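Local coordinates for protein tRNA(Phe) 7-((3-amino-3-carboxypropyl)-4-demethylwyosine(37)-N(4))-methyltransferase 1 (Pyrococcus horikoshii, PDB 2IT2) that probably methylates the N-4 position of a wyosine precursor at position 37 of tRNA(Phe), using S-adenosyl-L-methionine as methyl donor, at residues Gly56-Glu62 with Lys73-His79. Sequence-based numbering, arbitrary orientation.
Sequences GRISVME and KWLGKWH
Val60 O accepts two backbone N-H groups, from Leu75 N at 2.8 Å and from Gly76 N at 3.0 Å. Both donors lie in its carbonyl plane, but the bond from Leu75 is the more bent, 137° at the hydrogen. This is a classic beta bulge, in which Leu75 and Gly76 together face Val60 and the register slips by one residue. It lies within the antiparallel hairpin of strands 48-63 and 73-78, whose pairing resumes at Glu62 and Lys73; the former strand continues the sheet on its other side, bonding to strand 98-112. Ile58 N donates a hydrogen bond to Trp78 O at 2.7 Å. With CG anti to its carbonyl carbon (chi1 -50°), the Trp78 indole is laid back along its own strand, Gly76 C against one face toward the rim; a side chain at Gly76 would run into Trp78 CH2. Val60 CG2 meets the indole at its edge, 3.9 Å from CH2, while Ile58 CG2 approaches CE3. With an alanine in place of Trp78, both methyls would probably lose these contacts and a gap would open beside Ala90 of helix 84-91. On the opposite face of the sheet, Met61 CB sits over the five-membered ring of Trp74, a CH-pi contact 4.1 Å from the centroid, and Ser59 OG lies at the indole's edge.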
ATOM      1  N   GLY B  56       5.460   0.315  12.884  1.00 19.69           N
ATOM      2  CA  GLY B  56       5.917  -0.861  12.157  1.00 19.41           C
ATOM      3  C   GLY B  56       5.672  -2.123  12.954  1.00 18.74           C
ATOM      4  O   GLY B  56       5.703  -2.096  14.176  1.00 19.99           O
ATOM      5  N   ARG B  57       5.437  -3.245  12.283  1.00 16.80           N
ATOM      6  CA  ARG B  57       5.187  -4.458  13.040  1.00 18.93           C
ATOM      7  C   ARG B  57       5.570  -5.762  12.368  1.00 17.38           C
ATOM      8  O   ARG B  57       5.500  -5.898  11.147  1.00 18.10           O
ATOM      9  CB  ARG B  57       3.709  -4.529  13.421  1.00 24.32           C
ATOM     10  CG  ARG B  57       2.778  -4.819  12.260  1.00 28.65           C
ATOM     11  CD  ARG B  57       1.379  -5.171  12.764  1.00 31.41           C
ATOM     12  NE  ARG B  57       0.490  -5.652  11.708  1.00 35.54           N
ATOM     13  CZ  ARG B  57       0.082  -4.920  10.676  1.00 36.51           C
ATOM     14  NH1 ARG B  57       0.479  -3.661  10.546  1.00 36.64           N
ATOM     15  NH2 ARG B  57      -0.729  -5.452   9.770  1.00 37.34           N
ATOM     16  N   ILE B  58       5.993  -6.713  13.193  1.00 15.98           N
ATOM     17  CA  ILE B  58       6.322  -8.058  12.734  1.00 15.91           C
ATOM     18  C   ILE B  58       5.265  -8.884  13.439  1.00 14.64           C
ATOM     19  O   ILE B  58       4.977  -8.667  14.618  1.00 17.08           O
ATOM     20  CB  ILE B  58       7.736  -8.516  13.176  1.00 15.51           C
ATOM     21  CG1 ILE B  58       8.794  -7.635  12.502  1.00 16.28           C
ATOM     22  CG2 ILE B  58       7.950  -9.998  12.809  1.00 18.82           C
ATOM     23  CD1 ILE B  58      10.191  -7.813  13.043  1.00 21.68           C
ATOM     24  N   SER B  59       4.662  -9.816  12.721  1.00 15.91           N
ATOM     25  CA  SER B  59       3.619 -10.604  13.330  1.00 16.99           C
ATOM     26  C   SER B  59       3.602 -12.044  12.870  1.00 15.75           C
ATOM     27  O   SER B  59       4.047 -12.364  11.777  1.00 16.11           O
ATOM     28  CB  SER B  59       2.259  -9.986  13.000  1.00 20.55           C
ATOM     29  OG  SER B  59       2.251  -8.577  13.173  1.00 26.02           O
ATOM     30  N   VAL B  60       3.108 -12.911  13.740  1.00 16.32           N
ATOM     31  CA  VAL B  60       2.910 -14.305  13.400  1.00 16.22           C
ATOM     32  C   VAL B  60       1.429 -14.414  13.695  1.00 18.56           C
ATOM     33  O   VAL B  60       1.005 -14.291  14.847  1.00 18.81           O
ATOM     34  CB  VAL B  60       3.681 -15.267  14.302  1.00 16.09           C
ATOM     35  CG1 VAL B  60       3.170 -16.677  14.065  1.00 17.90           C
ATOM     36  CG2 VAL B  60       5.167 -15.199  13.986  1.00 17.67           C
HETATM   37  N   MSE B  61       0.633 -14.605  12.655  1.00 18.53           N
HETATM   38  CA  MSE B  61      -0.804 -14.672  12.839  1.00 19.27           C
HETATM   39  C   MSE B  61      -1.480 -15.689  11.943  1.00 19.58           C
HETATM   40  O   MSE B  61      -0.953 -16.064  10.896  1.00 19.52           O
HETATM   41  CB  MSE B  61      -1.409 -13.279  12.623  1.00 25.98           C
HETATM   42  CG  MSE B  61      -1.075 -12.630  11.291  1.00 28.50           C
HETATM   43 SE   MSE B  61      -2.226 -13.202   9.858  1.00 38.10          SE
HETATM   44  CE  MSE B  61      -3.516 -11.773   9.847  1.00 35.41           C
ATOM     45  N   GLU B  62      -2.639 -16.164  12.384  1.00 19.74           N
ATOM     46  CA  GLU B  62      -3.391 -17.128  11.601  1.00 21.76           C
ATOM     47  C   GLU B  62      -4.711 -16.538  11.137  1.00 24.30           C
ATOM     48  O   GLU B  62      -5.396 -15.840  11.883  1.00 25.35           O
ATOM     49  CB  GLU B  62      -3.643 -18.419  12.392  1.00 24.23           C
ATOM     50  CG  GLU B  62      -4.243 -18.248  13.769  1.00 25.50           C
ATOM     51  CD  GLU B  62      -4.512 -19.585  14.453  1.00 28.62           C
ATOM     52  OE1 GLU B  62      -3.615 -20.461  14.451  1.00 27.13           O
ATOM     53  OE2 GLU B  62      -5.620 -19.760  15.000  1.00 29.93           O
ATOM     54  N   LYS B  73      -6.063 -13.915  13.890  1.00 30.30           N
ATOM     55  CA  LYS B  73      -5.675 -14.060  15.285  1.00 29.97           C
ATOM     56  C   LYS B  73      -4.161 -13.958  15.410  1.00 29.76           C
ATOM     57  O   LYS B  73      -3.429 -14.779  14.851  1.00 29.00           O
ATOM     58  CB  LYS B  73      -6.141 -15.412  15.830  1.00 31.16           C
ATOM     59  CG  LYS B  73      -5.720 -15.673  17.268  1.00 31.80           C
ATOM     60  CD  LYS B  73      -6.081 -17.080  17.704  1.00 35.16           C
ATOM     61  CE  LYS B  73      -5.556 -17.376  19.101  1.00 35.55           C
ATOM     62  NZ  LYS B  73      -6.183 -16.522  20.150  1.00 38.81           N
ATOM     63  N   TRP B  74      -3.693 -12.952  16.141  1.00 27.92           N
ATOM     64  CA  TRP B  74      -2.261 -12.775  16.334  1.00 27.84           C
ATOM     65  C   TRP B  74      -1.710 -13.700  17.425  1.00 26.09           C
ATOM     66  O   TRP B  74      -2.109 -13.659  18.583  1.00 26.18           O
ATOM     67  CB  TRP B  74      -2.021 -11.314  16.721  1.00 29.32           C
ATOM     68  CG  TRP B  74      -1.989 -10.457  15.512  1.00 31.89           C
ATOM     69  CD1 TRP B  74      -0.836 -10.015  14.827  1.00 32.24           C
ATOM     70  CD2 TRP B  74      -3.127  -9.852  14.839  1.00 33.00           C
ATOM     71  NE1 TRP B  74      -1.133  -9.195  13.785  1.00 33.66           N
ATOM     72  CE2 TRP B  74      -2.611  -9.067  13.776  1.00 33.63           C
ATOM     73  CE3 TRP B  74      -4.505  -9.897  15.042  1.00 33.89           C
ATOM     74  CZ2 TRP B  74      -3.473  -8.365  12.948  1.00 33.84           C
ATOM     75  CZ3 TRP B  74      -5.369  -9.196  14.213  1.00 33.82           C
ATOM     76  CH2 TRP B  74      -4.847  -8.421  13.162  1.00 34.85           C
ATOM     77  N   LEU B  75      -0.792 -14.591  17.006  1.00 23.84           N
ATOM     78  CA  LEU B  75      -0.115 -15.442  17.980  1.00 22.75           C
ATOM     79  C   LEU B  75       1.100 -14.725  18.567  1.00 21.71           C
ATOM     80  O   LEU B  75       1.543 -14.972  19.680  1.00 22.70           O
ATOM     81  CB  LEU B  75       0.334 -16.714  17.264  1.00 22.84           C
ATOM     82  CG  LEU B  75      -0.827 -17.408  16.551  1.00 22.78           C
ATOM     83  CD1 LEU B  75      -0.398 -18.698  15.850  1.00 25.70           C
ATOM     84  CD2 LEU B  75      -1.954 -17.789  17.509  1.00 24.11           C
ATOM     85  N   GLY B  76       1.666 -13.835  17.734  1.00 20.46           N
ATOM     86  CA  GLY B  76       2.780 -13.018  18.182  1.00 21.15           C
ATOM     87  C   GLY B  76       2.776 -11.673  17.458  1.00 19.57           C
ATOM     88  O   GLY B  76       2.489 -11.582  16.271  1.00 19.95           O
ATOM     89  N   LYS B  77       3.037 -10.577  18.164  1.00 19.28           N
ATOM     90  CA  LYS B  77       2.996  -9.247  17.555  1.00 19.64           C
ATOM     91  C   LYS B  77       4.082  -8.387  18.191  1.00 19.35           C
ATOM     92  O   LYS B  77       4.092  -8.179  19.404  1.00 22.80           O
ATOM     93  CB  LYS B  77       1.606  -8.619  17.759  1.00 21.63           C
ATOM     94  CG  LYS B  77       1.382  -7.276  17.057  1.00 26.10           C
ATOM     95  CD  LYS B  77      -0.101  -6.882  17.045  1.00 28.79           C
ATOM     96  CE  LYS B  77      -0.684  -6.751  18.445  1.00 31.08           C
ATOM     97  NZ  LYS B  77      -2.145  -6.437  18.409  1.00 34.32           N
ATOM     98  N   TRP B  78       5.000  -7.888  17.373  1.00 17.63           N
ATOM     99  CA  TRP B  78       6.101  -7.072  17.857  1.00 19.13           C
ATOM    100  C   TRP B  78       6.278  -5.818  17.005  1.00 20.21           C
ATOM    101  O   TRP B  78       6.152  -5.830  15.788  1.00 20.16           O
ATOM    102  CB  TRP B  78       7.377  -7.910  17.788  1.00 19.42           C
ATOM    103  CG  TRP B  78       7.163  -9.229  18.419  1.00 20.50           C
ATOM    104  CD1 TRP B  78       7.280  -9.537  19.791  1.00 22.25           C
ATOM    105  CD2 TRP B  78       6.893 -10.475  17.735  1.00 21.25           C
ATOM    106  NE1 TRP B  78       7.113 -10.861  20.042  1.00 22.78           N
ATOM    107  CE2 TRP B  78       6.869 -11.493  18.721  1.00 21.93           C
ATOM    108  CE3 TRP B  78       6.685 -10.810  16.402  1.00 20.54           C
ATOM    109  CZ2 TRP B  78       6.633 -12.806  18.353  1.00 22.59           C
ATOM    110  CZ3 TRP B  78       6.449 -12.125  16.033  1.00 21.61           C
ATOM    111  CH2 TRP B  78       6.429 -13.129  17.018  1.00 21.29           C
ATOM    112  N   HIS B  79       6.534  -4.692  17.695  1.00 22.15           N
ATOM    113  CA  HIS B  79       6.967  -3.555  16.901  1.00 23.61           C
ATOM    114  C   HIS B  79       8.440  -3.240  17.151  1.00 23.71           C
ATOM    115  O   HIS B  79       8.886  -2.105  17.050  1.00 21.93           O
ATOM    116  CB  HIS B  79       6.105  -2.350  17.282  1.00 27.62           C
ATOM    117  CG  HIS B  79       6.407  -1.945  18.701  1.00 30.33           C
ATOM    118  ND1 HIS B  79       7.557  -1.328  19.071  1.00 33.18           N
ATOM    119  CD2 HIS B  79       5.606  -2.107  19.837  1.00 32.65           C
ATOM    120  CE1 HIS B  79       7.448  -1.122  20.398  1.00 33.08           C
ATOM    121  NE2 HIS B  79       6.290  -1.578  20.883  1.00 34.13           N
TER